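Local coordinates for protein telomerase reverse transcriptase (Candida albicans SC5314, PDB 6ZDQ) that probably extends chromosome ends by copying a template in the telomerase RNA into telomeric repeats, acting as a reverse transcriptase, at residues 544-548 / 558-562; 331-337 / 496-502. One frame throughout, in Å; residues are numbered along the deposited sequence.

Interaction 1. Residues 544-548 / 558-562; sequences DFVGL and KRNSG
Asn560 reaches across to Gly547, Leu548 and Asp544, just beyond the point where two strands of a small antiparallel sheet part. Its backbone N donates to Gly547 O at 3.0 Å, with an N-H...O angle of 147°. The side chain starts at the same carbonyl: Asn560 CB lies 3.5 Å from Gly547 O. CG is anti to its own carbonyl carbon (chi1 -71°), which carries the amide over the Gly547-Leu548 peptide. Asn560 CG is 4.0 Å from Gly547 C. At the tip both branches face the carboxylate of Asp544 at packing distance: Asn560 OD1 is 3.8 Å and ND2 3.9 Å from Asp544 OD1. Amide and carboxylate planes stand 77° apart. OD1 also rests against the backbone of Leu548, but its angle to Leu548 N is too poor for a hydrogen bond. The Asn560 side chain also touches Glu549, in the next strand.

One residue earlier in the second segment, Arg559 pairs with Leu548 as a non-hydrogen-bonded antiparallel pair. Their side chains share one face of the sheet. Leu548 CD2 lies 4.2 Å from Arg559 CA and over one face of the guanidinium. Arg559 CG, anti to its backbone N, passes 3.8 Å from Gly547 O, and the chain bends at chi3. Leu548 and Arg559 also both touch helix 307-325. Gly547 has a positive phi, at the turn into strand 548-551. One backbone hydrogen bond thus crosses between the segments, and backbone bonding of Lys558 with Glu549 is the neighbouring tie. The contact is mostly polar, with buried Leu548 its apolar part.

Interaction 2. Residues 331-337 / 496-502; sequences LFILKFD and DFLLVTP
Asp496 opens the second strand beside Asp337, its non-hydrogen-bonded partner. The two carboxylates lie side by side, planes 9° apart, with Asp496 OD2 4.2 Å from Asp337 OD2. Asp496 OD2 also forms a long salt bridge with Lys335 NZ (4.0 Å), whose chain bends at chi2 and runs alongside. Phe497 follows on the other face. Its N donates to Phe336 O at 2.6 Å, and Phe336 N donates back to Phe497 O. Phe497 CB sits over the face of the Phe336 ring, 3.6 Å from its centroid. This CH-pi contact follows from the Phe336 chi1 of 61°, which swings the ring toward the neighbouring strand. The Phe336 and Phe497 ring planes are 6° apart, with centroids 5.0 Å apart and little of one ring above the other.

Leu498 turns back to the Asp496 face, where its CD1 meets Ile333 CG2 at 3.7 Å. Leu499 pairs with Leu334 by two backbone hydrogen bonds, and their CB atoms touch. Helix 504-514 covers this pair. Val500 divides its methyls: CG1 meets Leu331 CD1 at 3.6 Å, and CG2 meets Ile333. Thr501 O accepts from Phe332 N at 2.8 Å; the return bond is weak. Thr501 OG1 is hydrogen-bonded to Asp487 O and Asp503 N. Pro502 ends the segment, its O at the edge of the Phe332 ring and its CD beside Leu331.

These are the central strands of a four-stranded antiparallel sheet. Sequence and pairing fit motifs A and C of the reverse transcriptase palm. Asp337 and Asp496 fall where the magnesium-binding aspartates of relatives lie, so they probably have that role.

Both segments of interaction 2 precede those of interaction 1 in sequence, and the two centres are 16 Å apart. Phe545 joins them. It takes no part in the pairing of 544-548 with 558-562, and instead packs its ring on the sheet of interaction 2. Phe545 CD1 lies 3.5 Å from Lys335 CG, and Phe545 CE1 lies 3.8 Å from Leu498 CB. Helix 307-325 touches both contacts. The sequence around 544-548 resembles motif E, the primer grip of reverse transcriptases. Phe545 packs this hairpin on the palm sheet, next to Asp496. The bound RNA fragment is remote, about 26 Å from the nearest atom of interaction 1 and about 36 Å from the nearest atom of interaction 2.

Interaction 1. Residues 544-548 / 558-562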
loop_
_atom_site.group_PDB
_atom_site.type_symbol
_atom_site.label_atom_id
_atom_site.label_comp_id
_atom_site.label_asym_id
_atom_site.label_seq_id
_atom_site.Cartn_x
_atom_site.Cartn_y
_atom_site.Cartn_z
ATOM N N ASP A 544 -6.932 11.486 19.001
ATOM C CA ASP A 544 -6.287 10.903 17.832
ATOM C C ASP A 544 -7.174 11.183 16.623
ATOM O O ASP A 544 -8.253 10.592 16.486
ATOM C CB ASP A 544 -6.062 9.405 18.021
ATOM C CG ASP A 544 -5.301 9.082 19.296
ATOM O OD1 ASP A 544 -4.541 9.947 19.772
ATOM O OD2 ASP A 544 -5.469 7.962 19.824
ATOM N N PHE A 545 -6.717 12.079 15.745
ATOM C CA PHE A 545 -7.520 12.445 14.581
ATOM C C PHE A 545 -7.185 11.592 13.361
ATOM O O PHE A 545 -8.012 10.792 12.913
ATOM C CB PHE A 545 -7.327 13.938 14.276
ATOM C CG PHE A 545 -7.940 14.386 12.984
ATOM C CD1 PHE A 545 -9.290 14.213 12.751
ATOM C CD2 PHE A 545 -7.165 14.990 12.002
ATOM C CE1 PHE A 545 -9.863 14.618 11.564
ATOM C CE2 PHE A 545 -7.740 15.401 10.812
ATOM C CZ PHE A 545 -9.086 15.214 10.595
ATOM N N VAL A 546 -5.966 11.713 12.845
ATOM C CA VAL A 546 -5.492 10.811 11.799
ATOM C C VAL A 546 -4.062 10.417 12.128
ATOM O O VAL A 546 -3.124 11.196 11.904
ATOM C CB VAL A 546 -5.544 11.435 10.391
ATOM C CG1 VAL A 546 -4.966 10.460 9.372
ATOM C CG2 VAL A 546 -6.962 11.824 10.011
ATOM N N GLY A 547 -3.885 9.210 12.663
ATOM C CA GLY A 547 -2.572 8.660 12.939
ATOM C C GLY A 547 -1.704 9.517 13.837
ATOM O O GLY A 547 -0.517 9.228 14.010
ATOM N N LEU A 548 -2.280 10.573 14.408
ATOM C CA LEU A 548 -1.559 11.535 15.229
ATOM C C LEU A 548 -2.253 11.663 16.575
ATOM O O LEU A 548 -3.483 11.625 16.651
ATOM C CB LEU A 548 -1.488 12.913 14.545
ATOM C CG LEU A 548 -0.775 13.005 13.194
ATOM C CD1 LEU A 548 -1.053 14.349 12.537
ATOM C CD2 LEU A 548 0.719 12.786 13.360
ATOM N N LYS A 558 2.286 14.001 18.728
ATOM C CA LYS A 558 3.230 12.894 18.683
ATOM C C LYS A 558 2.574 11.761 17.910
ATOM O O LYS A 558 1.422 11.410 18.180
ATOM C CB LYS A 558 3.647 12.440 20.089
ATOM C CG LYS A 558 2.498 12.163 21.047
ATOM C CD LYS A 558 3.025 11.686 22.394
ATOM C CE LYS A 558 1.893 11.356 23.353
ATOM N NZ LYS A 558 1.062 12.551 23.660
ATOM N N ARG A 559 3.303 11.204 16.947
ATOM C CA ARG A 559 2.715 10.259 16.007
ATOM C C ARG A 559 2.342 8.954 16.703
ATOM O O ARG A 559 3.125 8.408 17.485
ATOM C CB ARG A 559 3.688 9.993 14.858
ATOM C CG ARG A 559 3.236 8.911 13.893
ATOM C CD ARG A 559 4.109 8.875 12.649
ATOM N NE ARG A 559 3.740 9.917 11.696
ATOM C CZ ARG A 559 2.871 9.744 10.705
ATOM N NH1 ARG A 559 2.283 8.568 10.536
ATOM N NH2 ARG A 559 2.591 10.745 9.882
ATOM N N ASN A 560 1.133 8.466 16.426
ATOM C CA ASN A 560 0.715 7.160 16.912
ATOM C C ASN A 560 1.585 6.066 16.301
ATOM O O ASN A 560 2.214 6.244 15.256
ATOM C CB ASN A 560 -0.754 6.897 16.574
ATOM C CG ASN A 560 -1.707 7.742 17.397
ATOM O OD1 ASN A 560 -2.476 8.535 16.855
ATOM N ND2 ASN A 560 -1.666 7.569 18.714
ATOM N N SER A 561 1.602 4.908 16.962
ATOM C CA SER A 561 2.408 3.779 16.500
ATOM C C SER A 561 1.713 3.165 15.287
ATOM O O SER A 561 1.043 2.131 15.357
ATOM C CB SER A 561 2.604 2.761 17.616
ATOM O OG SER A 561 3.435 1.697 17.185
ATOM N N GLY A 562 1.887 3.827 14.144
ATOM C CA GLY A 562 1.223 3.423 12.921
ATOM C C GLY A 562 2.117 3.411 11.697
ATOM O O GLY A 562 1.649 3.672 10.585
#

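Interaction 2. Residues 331-337 / 496-502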
loop_
_atom_site.group_PDB
_atom_site.type_symbol
_atom_site.label_atom_id
_atom_site.label_comp_id
_atom_site.label_asym_id
_atom_site.label_seq_id
_atom_site.Cartn_x
_atom_site.Cartn_y
_atom_site.Cartn_z
ATOM N N LEU A 331 -9.556 25.314 24.123
ATOM C CA LEU A 331 -9.965 25.104 22.742
ATOM C C LEU A 331 -11.167 24.172 22.667
ATOM O O LEU A 331 -11.230 23.164 23.378
ATOM C CB LEU A 331 -8.808 24.527 21.926
ATOM C CG LEU A 331 -7.534 25.371 21.948
ATOM C CD1 LEU A 331 -6.371 24.627 21.315
ATOM C CD2 LEU A 331 -7.776 26.696 21.245
ATOM N N PHE A 332 -12.123 24.520 21.809
ATOM C CA PHE A 332 -13.273 23.666 21.526
ATOM C C PHE A 332 -12.960 22.844 20.280
ATOM O O PHE A 332 -12.922 23.381 19.167
ATOM C CB PHE A 332 -14.537 24.500 21.330
ATOM C CG PHE A 332 -14.914 25.327 22.528
ATOM C CD1 PHE A 332 -15.585 24.758 23.600
ATOM C CD2 PHE A 332 -14.610 26.678 22.577
ATOM C CE1 PHE A 332 -15.937 25.520 24.701
ATOM C CE2 PHE A 332 -14.960 27.444 23.675
ATOM C CZ PHE A 332 -15.624 26.864 24.738
ATOM N N ILE A 333 -12.742 21.544 20.461
ATOM C CA ILE A 333 -12.337 20.662 19.372
ATOM C C ILE A 333 -13.545 19.874 18.884
ATOM O O ILE A 333 -14.458 19.552 19.653
ATOM C CB ILE A 333 -11.187 19.725 19.805
ATOM C CG1 ILE A 333 -10.024 20.536 20.381
ATOM C CG2 ILE A 333 -10.680 18.914 18.630
ATOM C CD1 ILE A 333 -9.983 20.578 21.889
ATOM N N LEU A 334 -13.549 19.555 17.586
ATOM C CA LEU A 334 -14.658 18.827 16.967
ATOM C C LEU A 334 -14.078 17.884 15.915
ATOM O O LEU A 334 -13.661 18.330 14.841
ATOM C CB LEU A 334 -15.672 19.788 16.361
ATOM C CG LEU A 334 -16.890 20.090 17.236
ATOM C CD1 LEU A 334 -17.848 21.002 16.508
ATOM C CD2 LEU A 334 -17.601 18.812 17.633
ATOM N N LYS A 335 -14.046 16.590 16.234
ATOM C CA LYS A 335 -13.538 15.560 15.332
ATOM C C LYS A 335 -14.711 14.706 14.864
ATOM O O LYS A 335 -15.344 14.017 15.671
ATOM C CB LYS A 335 -12.472 14.706 16.018
ATOM C CG LYS A 335 -11.774 13.713 15.100
ATOM C CD LYS A 335 -12.386 12.325 15.187
ATOM C CE LYS A 335 -11.671 11.356 14.260
ATOM N NZ LYS A 335 -12.234 9.981 14.343
ATOM N N PHE A 336 -15.000 14.753 13.565
ATOM C CA PHE A 336 -16.053 13.937 12.978
ATOM C C PHE A 336 -15.611 13.452 11.604
ATOM O O PHE A 336 -14.666 13.975 11.011
ATOM C CB PHE A 336 -17.385 14.697 12.884
ATOM C CG PHE A 336 -17.332 15.931 12.028
ATOM C CD1 PHE A 336 -16.815 17.116 12.524
ATOM C CD2 PHE A 336 -17.827 15.912 10.733
ATOM C CE1 PHE A 336 -16.777 18.254 11.742
ATOM C CE2 PHE A 336 -17.792 17.048 9.945
ATOM C CZ PHE A 336 -17.269 18.222 10.453
ATOM N N ASP A 337 -16.309 12.433 11.105
ATOM C CA ASP A 337 -15.977 11.819 9.829
ATOM C C ASP A 337 -17.254 11.395 9.117
ATOM O O ASP A 337 -18.326 11.299 9.720
ATOM C CB ASP A 337 -15.046 10.611 10.004
ATOM C CG ASP A 337 -15.695 9.481 10.779
ATOM O OD1 ASP A 337 -16.213 9.732 11.887
ATOM O OD2 ASP A 337 -15.694 8.339 10.270
ATOM N N ASP A 496 -12.236 12.598 7.137
ATOM C CA ASP A 496 -12.259 12.966 8.544
ATOM C C ASP A 496 -12.040 14.468 8.691
ATOM O O ASP A 496 -11.189 15.055 8.016
ATOM C CB ASP A 496 -11.195 12.196 9.332
ATOM C CG ASP A 496 -11.440 10.692 9.341
ATOM O OD1 ASP A 496 -11.200 10.043 8.303
ATOM O OD2 ASP A 496 -11.866 10.157 10.388
ATOM N N PHE A 497 -12.817 15.085 9.577
ATOM C CA PHE A 497 -12.806 16.528 9.766
ATOM C C PHE A 497 -12.373 16.869 11.185
ATOM O O PHE A 497 -12.631 16.118 12.130
ATOM C CB PHE A 497 -14.188 17.144 9.504
ATOM C CG PHE A 497 -14.652 17.036 8.078
ATOM C CD1 PHE A 497 -15.046 15.817 7.553
ATOM C CD2 PHE A 497 -14.724 18.160 7.271
ATOM C CE1 PHE A 497 -15.480 15.715 6.248
ATOM C CE2 PHE A 497 -15.162 18.064 5.963
ATOM C CZ PHE A 497 -15.540 16.839 5.452
ATOM N N LEU A 498 -11.716 18.018 11.326
ATOM C CA LEU A 498 -11.262 18.499 12.621
ATOM C C LEU A 498 -11.466 20.004 12.694
ATOM O O LEU A 498 -11.206 20.719 11.723
ATOM C CB LEU A 498 -9.786 18.156 12.859
ATOM C CG LEU A 498 -9.236 18.438 14.258
ATOM C CD1 LEU A 498 -9.908 17.543 15.286
ATOM C CD2 LEU A 498 -7.726 18.258 14.289
ATOM N N LEU A 499 -11.932 20.478 13.847
ATOM C CA LEU A 499 -12.127 21.903 14.078
ATOM C C LEU A 499 -11.614 22.251 15.463
ATOM O O LEU A 499 -12.003 21.618 16.448
ATOM C CB LEU A 499 -13.604 22.296 13.942
ATOM C CG LEU A 499 -13.954 23.770 14.166
ATOM C CD1 LEU A 499 -15.003 24.219 13.166
ATOM C CD2 LEU A 499 -14.442 24.013 15.587
ATOM N N VAL A 500 -10.737 23.250 15.534
ATOM C CA VAL A 500 -10.192 23.740 16.795
ATOM C C VAL A 500 -10.355 25.253 16.818
ATOM O O VAL A 500 -9.871 25.943 15.913
ATOM C CB VAL A 500 -8.715 23.353 16.980
ATOM C CG1 VAL A 500 -8.194 23.882 18.301
ATOM C CG2 VAL A 500 -8.539 21.842 16.899
ATOM N N THR A 501 -11.035 25.768 17.848
ATOM C CA THR A 501 -11.199 27.208 17.980
ATOM C C THR A 501 -11.523 27.554 19.423
ATOM O O THR A 501 -12.229 26.781 20.086
ATOM C CB THR A 501 -12.303 27.739 17.054
ATOM O OG1 THR A 501 -12.439 29.154 17.235
ATOM C CG2 THR A 501 -13.639 27.057 17.345
ATOM N N PRO A 502 -11.015 28.674 19.947
ATOM C CA PRO A 502 -11.453 29.119 21.277
ATOM C C PRO A 502 -12.816 29.786 21.274
ATOM O O PRO A 502 -13.408 29.946 22.350
ATOM C CB PRO A 502 -10.355 30.109 21.691
ATOM C CG PRO A 502 -9.864 30.661 20.397
ATOM C CD PRO A 502 -9.954 29.535 19.396
#